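Local coordinates for protein HAD-superfamily hydrolase, subfamily IA, variant 1 (Ehrlichia chaffeensis, PDB 3KZX) that probably hydrolyses 2-phosphoglycolate to glycolate and phosphate, as a phosphatase of the HAD superfamily, at residues P25-D31 / E179-D185; P162-L166 / E195-L199; L52-G56 / E84-L88. All coordinates share one frame; numbering follows the deposited sequence.

Contact 1. Residues P25-D31 / E179-D185; sequences PTAVIFD and EVFFIGD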
loop_
_atom_site.group_PDB
_atom_site.type_symbol
_atom_site.label_atom_id
_atom_site.label_comp_id
_atom_site.label_asym_id
_atom_site.label_seq_id
_atom_site.Cartn_x
_atom_site.Cartn_y
_atom_site.Cartn_z
ATOM N N PRO A 25 -15.346 -12.239 -0.040
ATOM C CA PRO A 25 -15.429 -10.896 0.503
ATOM C C PRO A 25 -16.535 -10.052 -0.132
ATOM O O PRO A 25 -16.809 -10.162 -1.331
ATOM C CB PRO A 25 -14.045 -10.320 0.206
ATOM C CG PRO A 25 -13.608 -11.025 -1.012
ATOM C CD PRO A 25 -14.133 -12.403 -0.881
ATOM N N THR A 26 -17.182 -9.233 0.691
ATOM C CA THR A 26 -18.121 -8.235 0.207
ATOM C C THR A 26 -17.414 -7.004 -0.374
ATOM O O THR A 26 -17.992 -6.265 -1.163
ATOM C CB THR A 26 -19.056 -7.742 1.359
ATOM O OG1 THR A 26 -18.220 -7.299 2.456
ATOM C CG2 THR A 26 -20.038 -8.858 1.780
ATOM N N ALA A 27 -16.169 -6.755 0.048
ATOM C CA ALA A 27 -15.334 -5.715 -0.526
ATOM C C ALA A 27 -13.868 -6.003 -0.216
ATOM O O ALA A 27 -13.568 -6.738 0.740
ATOM C CB ALA A 27 -15.740 -4.332 0.032
ATOM N N VAL A 28 -12.965 -5.464 -1.017
ATOM C CA VAL A 28 -11.531 -5.641 -0.757
ATOM C C VAL A 28 -10.902 -4.253 -0.741
ATOM O O VAL A 28 -10.968 -3.520 -1.710
ATOM C CB VAL A 28 -10.827 -6.532 -1.792
ATOM C CG1 VAL A 28 -9.283 -6.657 -1.478
ATOM C CG2 VAL A 28 -11.498 -7.922 -1.842
ATOM N N ILE A 29 -10.273 -3.921 0.374
ATOM C CA ILE A 29 -9.572 -2.654 0.536
ATOM C C ILE A 29 -8.073 -2.928 0.430
ATOM O O ILE A 29 -7.590 -3.892 0.998
ATOM C CB ILE A 29 -9.911 -1.978 1.891
ATOM C CG1 ILE A 29 -11.430 -1.766 2.030
ATOM C CG2 ILE A 29 -9.207 -0.602 2.000
ATOM C CD1 ILE A 29 -11.839 -1.198 3.372
ATOM N N PHE A 30 -7.346 -2.052 -0.288
ATOM C CA PHE A 30 -5.903 -2.173 -0.470
ATOM C C PHE A 30 -5.182 -0.971 0.072
ATOM O O PHE A 30 -5.647 0.138 -0.093
ATOM C CB PHE A 30 -5.539 -2.255 -1.955
ATOM C CG PHE A 30 -5.991 -3.514 -2.643
ATOM C CD1 PHE A 30 -5.146 -4.629 -2.704
ATOM C CD2 PHE A 30 -7.242 -3.606 -3.235
ATOM C CE1 PHE A 30 -5.533 -5.780 -3.331
ATOM C CE2 PHE A 30 -7.638 -4.793 -3.870
ATOM C CZ PHE A 30 -6.784 -5.857 -3.924
ATOM N N ASP A 31 -4.018 -1.179 0.663
ATOM C CA ASP A 31 -3.102 -0.077 0.852
ATOM C C ASP A 31 -2.329 0.108 -0.445
ATOM O O ASP A 31 -2.325 -0.789 -1.311
ATOM C CB ASP A 31 -2.152 -0.413 1.996
ATOM C CG ASP A 31 -1.462 0.834 2.594
ATOM O OD1 ASP A 31 -1.644 1.961 2.090
ATOM O OD2 ASP A 31 -0.761 0.657 3.604
ATOM N N GLU A 179 -16.281 -9.873 6.359
ATOM C CA GLU A 179 -16.205 -10.133 4.914
ATOM C C GLU A 179 -15.579 -8.985 4.110
ATOM O O GLU A 179 -15.369 -9.105 2.905
ATOM C CB GLU A 179 -17.593 -10.453 4.344
ATOM C CG GLU A 179 -18.057 -11.875 4.656
ATOM C CD GLU A 179 -18.440 -12.044 6.112
ATOM O OE1 GLU A 179 -19.349 -11.322 6.587
ATOM O OE2 GLU A 179 -17.822 -12.895 6.793
ATOM N N VAL A 180 -15.296 -7.868 4.767
ATOM C CA VAL A 180 -14.482 -6.831 4.177
ATOM C C VAL A 180 -13.013 -7.181 4.451
ATOM O O VAL A 180 -12.588 -7.257 5.595
ATOM C CB VAL A 180 -14.815 -5.453 4.756
ATOM C CG1 VAL A 180 -13.889 -4.382 4.153
ATOM C CG2 VAL A 180 -16.318 -5.097 4.465
ATOM N N PHE A 181 -12.247 -7.448 3.404
ATOM C CA PHE A 181 -10.815 -7.772 3.542
ATOM C C PHE A 181 -9.983 -6.512 3.360
ATOM O O PHE A 181 -10.128 -5.819 2.340
ATOM C CB PHE A 181 -10.344 -8.780 2.464
ATOM C CG PHE A 181 -11.021 -10.142 2.508
ATOM C CD1 PHE A 181 -11.913 -10.503 3.515
ATOM C CD2 PHE A 181 -10.655 -11.110 1.568
ATOM C CE1 PHE A 181 -12.503 -11.772 3.536
ATOM C CE2 PHE A 181 -11.235 -12.390 1.580
ATOM C CZ PHE A 181 -12.158 -12.717 2.558
ATOM N N PHE A 182 -9.129 -6.191 4.329
ATOM C CA PHE A 182 -8.193 -5.092 4.184
ATOM C C PHE A 182 -6.799 -5.677 4.014
ATOM O O PHE A 182 -6.181 -6.120 4.986
ATOM C CB PHE A 182 -8.242 -4.120 5.389
ATOM C CG PHE A 182 -7.397 -2.839 5.211
ATOM C CD1 PHE A 182 -7.371 -1.885 6.202
ATOM C CD2 PHE A 182 -6.618 -2.612 4.091
ATOM C CE1 PHE A 182 -6.601 -0.741 6.100
ATOM C CE2 PHE A 182 -5.843 -1.429 3.973
ATOM C CZ PHE A 182 -5.869 -0.497 4.992
ATOM N N ILE A 183 -6.335 -5.680 2.755
ATOM C CA ILE A 183 -4.996 -6.145 2.383
ATOM C C ILE A 183 -3.992 -5.021 2.555
ATOM O O ILE A 183 -4.077 -3.985 1.945
ATOM C CB ILE A 183 -4.912 -6.724 0.953
ATOM C CG1 ILE A 183 -5.901 -7.871 0.784
ATOM C CG2 ILE A 183 -3.452 -7.227 0.691
ATOM C CD1 ILE A 183 -6.215 -8.218 -0.707
ATOM N N GLY A 184 -3.065 -5.238 3.479
ATOM C CA GLY A 184 -2.090 -4.251 3.860
ATOM C C GLY A 184 -0.843 -4.887 4.428
ATOM O O GLY A 184 -0.846 -6.014 4.966
ATOM N N ASP A 185 0.245 -4.154 4.325
ATOM C CA ASP A 185 1.556 -4.643 4.749
ATOM C C ASP A 185 1.917 -4.281 6.174
ATOM O O ASP A 185 2.737 -4.973 6.792
ATOM C CB ASP A 185 2.665 -4.124 3.842
ATOM C CG ASP A 185 2.811 -2.636 3.934
ATOM O OD1 ASP A 185 1.905 -1.954 3.455
ATOM O OD2 ASP A 185 3.804 -2.169 4.518
#
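P25 lies over the ring of F181: its CB sits 3.6 Å from the centroid of the F181 ring and 5° off the ring normal, a nearly centred CH-pi contact. F181 keeps CG beside its backbone N, which leans the ring back toward the start of the strand and under the proline. On the same face, the CD1 methyl of I183 touches both V28 CG1, at 3.5 Å, and F30 CE1, at 3.6 Å. The side chains of F30 and I183 run side by side, and the methyl meets the ring obliquely. Helix 108-117 packs on V28 and F30 here. The strands 27-30 and 180-184 are parallel central neighbours in the Rossmann-like core of the HAD fold, their backbones laddered by alternating bonds such as I29 N to F181 O, 2.7 Å. Where this ladder begins, T26 N hydrogen-bonds E179 O, coming from above the carbonyl plane. The opposite face carries I29, V180 and F182. I29 CG2 stands 4.2 Å from the F182 ring centroid, offset toward the rim, while I29 CD1 touches V180 CG1 at 3.9 Å. With CG anti to the backbone N (chi1 -173°), the F182 ring reaches forward along the sheet; its CE2 edge faces D31 N at 3.8 Å, with that nitrogen in the ring plane. V165 of helix 163-172 covers I29 and F182. Beyond the strands, D31 occupies the place where HAD phosphatases carry their nucleophilic aspartate. Its OD2 comes within 3.7 Å of D185 OD1, the carboxylate planes 26° apart, and is salt-bridged to K159; D185 OD1 has a weak hydrogen bond to T35 OG1.

Contact 2. Residues P162-L166 / E195-L199; sequences PEPVL and EAGCL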
loop_
_atom_site.group_PDB
_atom_site.type_symbol
_atom_site.label_atom_id
_atom_site.label_comp_id
_atom_site.label_asym_id
_atom_site.label_seq_id
_atom_site.Cartn_x
_atom_site.Cartn_y
_atom_site.Cartn_z
ATOM N N PRO A 162 -9.432 3.768 12.697
ATOM C CA PRO A 162 -10.385 3.126 11.796
ATOM C C PRO A 162 -11.112 4.075 10.843
ATOM O O PRO A 162 -11.662 3.619 9.824
ATOM C CB PRO A 162 -11.370 2.464 12.755
ATOM C CG PRO A 162 -11.391 3.378 13.916
ATOM C CD PRO A 162 -9.929 3.768 14.085
ATOM N N GLU A 163 -11.115 5.365 11.159
ATOM C CA GLU A 163 -11.898 6.344 10.408
ATOM C C GLU A 163 -11.702 6.322 8.879
ATOM O O GLU A 163 -12.693 6.383 8.143
ATOM C CB GLU A 163 -11.659 7.776 10.944
ATOM C CG GLU A 163 -12.507 8.866 10.235
ATOM C CD GLU A 163 -12.190 10.331 10.683
ATOM O OE1 GLU A 163 -11.388 10.575 11.585
ATOM O OE2 GLU A 163 -12.744 11.229 10.069
ATOM N N PRO A 164 -10.445 6.239 8.383
ATOM C CA PRO A 164 -10.262 6.183 6.928
ATOM C C PRO A 164 -10.858 4.941 6.266
ATOM O O PRO A 164 -11.333 5.023 5.110
ATOM C CB PRO A 164 -8.733 6.170 6.754
ATOM C CG PRO A 164 -8.172 6.640 7.991
ATOM C CD PRO A 164 -9.154 6.376 9.082
ATOM N N VAL A 165 -10.832 3.811 6.977
ATOM C CA VAL A 165 -11.442 2.583 6.495
ATOM C C VAL A 165 -12.952 2.739 6.463
ATOM O O VAL A 165 -13.591 2.355 5.489
ATOM C CB VAL A 165 -11.055 1.356 7.358
ATOM C CG1 VAL A 165 -11.916 0.150 6.995
ATOM C CG2 VAL A 165 -9.526 1.060 7.197
ATOM N N LEU A 166 -13.518 3.267 7.541
ATOM C CA LEU A 166 -14.938 3.445 7.629
ATOM C C LEU A 166 -15.419 4.450 6.568
ATOM O O LEU A 166 -16.527 4.319 6.062
ATOM C CB LEU A 166 -15.365 3.860 9.043
ATOM C CG LEU A 166 -15.147 2.805 10.151
ATOM C CD1 LEU A 166 -15.533 3.324 11.551
ATOM C CD2 LEU A 166 -15.910 1.560 9.764
ATOM N N GLU A 195 -9.906 -2.318 14.235
ATOM C CA GLU A 195 -10.666 -1.255 14.925
ATOM C C GLU A 195 -11.938 -0.920 14.127
ATOM O O GLU A 195 -12.948 -0.490 14.686
ATOM C CB GLU A 195 -9.805 0.021 15.125
ATOM C CG GLU A 195 -8.680 -0.058 16.256
ATOM C CD GLU A 195 -8.084 1.312 16.670
ATOM O OE1 GLU A 195 -6.821 1.458 16.748
ATOM O OE2 GLU A 195 -8.871 2.247 16.926
ATOM N N ALA A 196 -11.879 -1.113 12.812
ATOM C CA ALA A 196 -13.029 -0.889 11.930
ATOM C C ALA A 196 -14.005 -2.062 11.827
ATOM O O ALA A 196 -15.023 -1.925 11.180
ATOM C CB ALA A 196 -12.568 -0.517 10.518
ATOM N N GLY A 197 -13.674 -3.194 12.427
ATOM C CA GLY A 197 -14.551 -4.375 12.393
ATOM C C GLY A 197 -14.397 -5.225 11.140
ATOM O O GLY A 197 -15.308 -6.023 10.812
ATOM N N CYS A 198 -13.270 -5.055 10.453
ATOM C CA CYS A 198 -12.991 -5.688 9.170
ATOM C C CYS A 198 -11.877 -6.743 9.316
ATOM O O CYS A 198 -11.298 -6.887 10.382
ATOM C CB CYS A 198 -12.606 -4.628 8.138
ATOM S SG CYS A 198 -13.902 -3.429 7.783
ATOM N N LEU A 199 -11.640 -7.521 8.272
ATOM C CA LEU A 199 -10.679 -8.601 8.329
ATOM C C LEU A 199 -9.367 -8.118 7.731
ATOM O O LEU A 199 -9.266 -7.898 6.508
ATOM C CB LEU A 199 -11.136 -9.830 7.521
ATOM C CG LEU A 199 -10.317 -11.091 7.739
ATOM C CD1 LEU A 199 -10.580 -11.654 9.143
ATOM C CD2 LEU A 199 -10.629 -12.148 6.622
#
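L166 N donates to P162 O at 3.0 Å, an i to i+4 backbone bond; P162, V165 and L166 all turn to the methyl group of A196. P162 presents the flank of its pyrrolidine ring: CB lies 3.6 Å from A196 N and 3.9 Å from A196 CB. E195 adds its own CB to this flank, 3.7 Å from P162 CB. V165 comes closest to the A196 methyl, its CG1 3.6 Å from A196 CB. This branch is anti to the backbone N (chi1 169°), which carries it across to the loop, where it also brushes C198 SG at 4.2 Å. From a third direction, the end of L166 closes in although its CB starts off to one side; CD2 lies 4.0 Å from A196 CB and near the carbonyl oxygen of A196. Helix 187-195 closes just after A196 with a Schellman motif, G197 at positive phi (84°) turning the chain toward strand 199-203. Helix 187-195 is the connection of a beta-alpha-beta crossover between the parallel strands 180-184 and 199-203, and the contact joins its exit to the N-terminal part of the preceding helix of the HAD core. C198 also touches V180 of strand 180-184, and its carbonyl oxygen accepts from K178 NZ. No hydrogen bond joins the two segments, so the contact rests on van der Waals fit centred on the A196 methyl and the P162 ring.

Contact 3. Residues L52-G56 / E84-L88; sequences LDQMG and EATIL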
loop_
_atom_site.group_PDB
_atom_site.type_symbol
_atom_site.label_atom_id
_atom_site.label_comp_id
_atom_site.label_asym_id
_atom_site.label_seq_id
_atom_site.Cartn_x
_atom_site.Cartn_y
_atom_site.Cartn_z
ATOM N N LEU A 52 18.856 10.166 3.755
ATOM C CA LEU A 52 20.224 9.950 4.211
ATOM C C LEU A 52 20.744 11.211 4.861
ATOM O O LEU A 52 21.376 11.143 5.916
ATOM C CB LEU A 52 21.149 9.525 3.059
ATOM C CG LEU A 52 20.882 8.116 2.517
ATOM C CD1 LEU A 52 21.558 7.912 1.176
ATOM C CD2 LEU A 52 21.310 7.042 3.539
ATOM N N ASP A 53 20.449 12.344 4.226
ATOM C CA ASP A 53 20.665 13.688 4.826
ATOM C C ASP A 53 20.104 13.829 6.254
ATOM O O ASP A 53 20.865 14.163 7.187
ATOM C CB ASP A 53 20.024 14.771 3.954
ATOM C CG ASP A 53 21.028 15.560 3.192
ATOM O OD1 ASP A 53 21.302 16.724 3.623
ATOM O OD2 ASP A 53 21.575 15.005 2.202
ATOM N N GLN A 54 18.795 13.597 6.405
ATOM C CA GLN A 54 18.108 13.612 7.723
ATOM C C GLN A 54 18.840 12.696 8.704
ATOM O O GLN A 54 18.994 13.028 9.888
ATOM C CB GLN A 54 16.650 13.133 7.652
ATOM C CG GLN A 54 15.652 13.916 6.774
ATOM C CD GLN A 54 14.370 13.108 6.472
ATOM O OE1 GLN A 54 13.987 12.898 5.308
ATOM N NE2 GLN A 54 13.709 12.636 7.533
ATOM N N MET A 55 19.318 11.560 8.202
ATOM C CA MET A 55 19.973 10.549 9.027
ATOM C C MET A 55 21.433 10.900 9.305
ATOM O O MET A 55 22.135 10.141 9.973
ATOM C CB MET A 55 19.868 9.164 8.363
ATOM C CG MET A 55 18.434 8.652 8.225
ATOM S SD MET A 55 18.176 6.977 7.555
ATOM C CE MET A 55 18.780 5.904 8.877
ATOM N N GLY A 56 21.888 12.039 8.776
ATOM C CA GLY A 56 23.239 12.553 9.052
ATOM C C GLY A 56 24.273 12.147 8.027
ATOM O O GLY A 56 25.368 12.679 8.034
ATOM N N GLU A 84 14.944 2.019 10.009
ATOM C CA GLU A 84 14.697 3.450 10.213
ATOM C C GLU A 84 14.654 4.172 8.861
ATOM O O GLU A 84 13.787 4.978 8.623
ATOM C CB GLU A 84 15.776 4.067 11.123
ATOM C CG GLU A 84 16.008 5.566 10.923
ATOM C CD GLU A 84 17.062 6.158 11.852
ATOM O OE1 GLU A 84 17.839 5.415 12.484
ATOM O OE2 GLU A 84 17.143 7.395 11.922
ATOM N N ALA A 85 15.592 3.860 7.973
ATOM C CA ALA A 85 15.600 4.437 6.634
ATOM C C ALA A 85 14.280 4.163 5.919
ATOM O O ALA A 85 13.687 5.074 5.334
ATOM C CB ALA A 85 16.775 3.913 5.830
ATOM N N THR A 86 13.767 2.941 6.003
ATOM C CA THR A 86 12.513 2.625 5.281
ATOM C C THR A 86 11.286 3.377 5.856
ATOM O O THR A 86 10.375 3.750 5.125
ATOM C CB THR A 86 12.239 1.125 5.245
ATOM O OG1 THR A 86 11.969 0.657 6.570
ATOM C CG2 THR A 86 13.439 0.410 4.687
ATOM N N ILE A 87 11.290 3.595 7.159
ATOM C CA ILE A 87 10.290 4.416 7.815
ATOM C C ILE A 87 10.308 5.871 7.321
ATOM O O ILE A 87 9.266 6.425 6.988
ATOM C CB ILE A 87 10.452 4.389 9.360
ATOM C CG1 ILE A 87 10.092 2.998 9.922
ATOM C CG2 ILE A 87 9.555 5.472 10.015
ATOM C CD1 ILE A 87 10.699 2.661 11.226
ATOM N N LEU A 88 11.473 6.499 7.344
ATOM C CA LEU A 88 11.624 7.867 6.853
ATOM C C LEU A 88 11.227 7.967 5.402
ATOM O O LEU A 88 10.535 8.920 5.008
ATOM C CB LEU A 88 13.075 8.378 7.027
ATOM C CG LEU A 88 13.352 9.082 8.342
ATOM C CD1 LEU A 88 12.865 8.269 9.550
ATOM C CD2 LEU A 88 14.837 9.473 8.481
HETATM O O HOH W 1 10.872 11.335 6.180
#
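E84 receives the end of M55 over the flat face of its carboxylate: the methyl CE sits above E84 CD at 3.4 Å and equally far, 3.8 Å, from E84 OE1 and from E84 OE2. Both residues belong to the helical cap domain that HAD phosphatases of this subfamily insert after the first core strand, M55 just past helix 45-54 and E84 in helix 82-95. Helix 45-54 closes there with a Schellman motif, G56 taking positive phi (94°). M55 runs extended as far as SD and then bends (chi3 70°), which turns CE toward the glutamate. The carboxylate itself is engaged by R81: E84 OE2 forms a salt bridge with R81 NH2, while R81 NH1 bonds to M55 O, so the guanidinium group bridges the backbone carbonyl of M55 and the E84 carboxylate. Next comes A85, over which the thioether passes; M55 SD is 3.7 Å from A85 CA. F48 and L78 pack on A85 too, bringing helix 70-78 into the same apolar layer. One turn on from E84, L88 sends its CD2 between two side chains, 3.7 Å from M55 CG and 3.5 Å from Q54 NE2. The Q54 and L88 side chains pass antiparallel, alongside each other, with the NE2 end of the amide resting against L88 CD2 on the exposed side. A water links them further: it donates to L88 O at 2.7 Å and accepts a weak hydrogen bond from Q54 NE2 at 3.4 Å.

From the N terminus, the chain enters contact 1 at 25-31 and leaves the core for the helical cap, where contact 3 closes a short loop between 52-56 and 84-88. Contact 3 thus lies wholly within the long excursion that contact 1 ends at 179-185, with nearest atoms of the two about 9 Å apart. Before that return, 162-166 opens contact 2, which closes at 195-199, so contacts 1 and 2 cross. They also touch: V180 and F182 probably hydrogen-bond to L199, and F181 packs on L199. Contacts 1 and 2 tie sheet and helices of the core; contact 3, its centre 30 Å from either of theirs, joins cap helices.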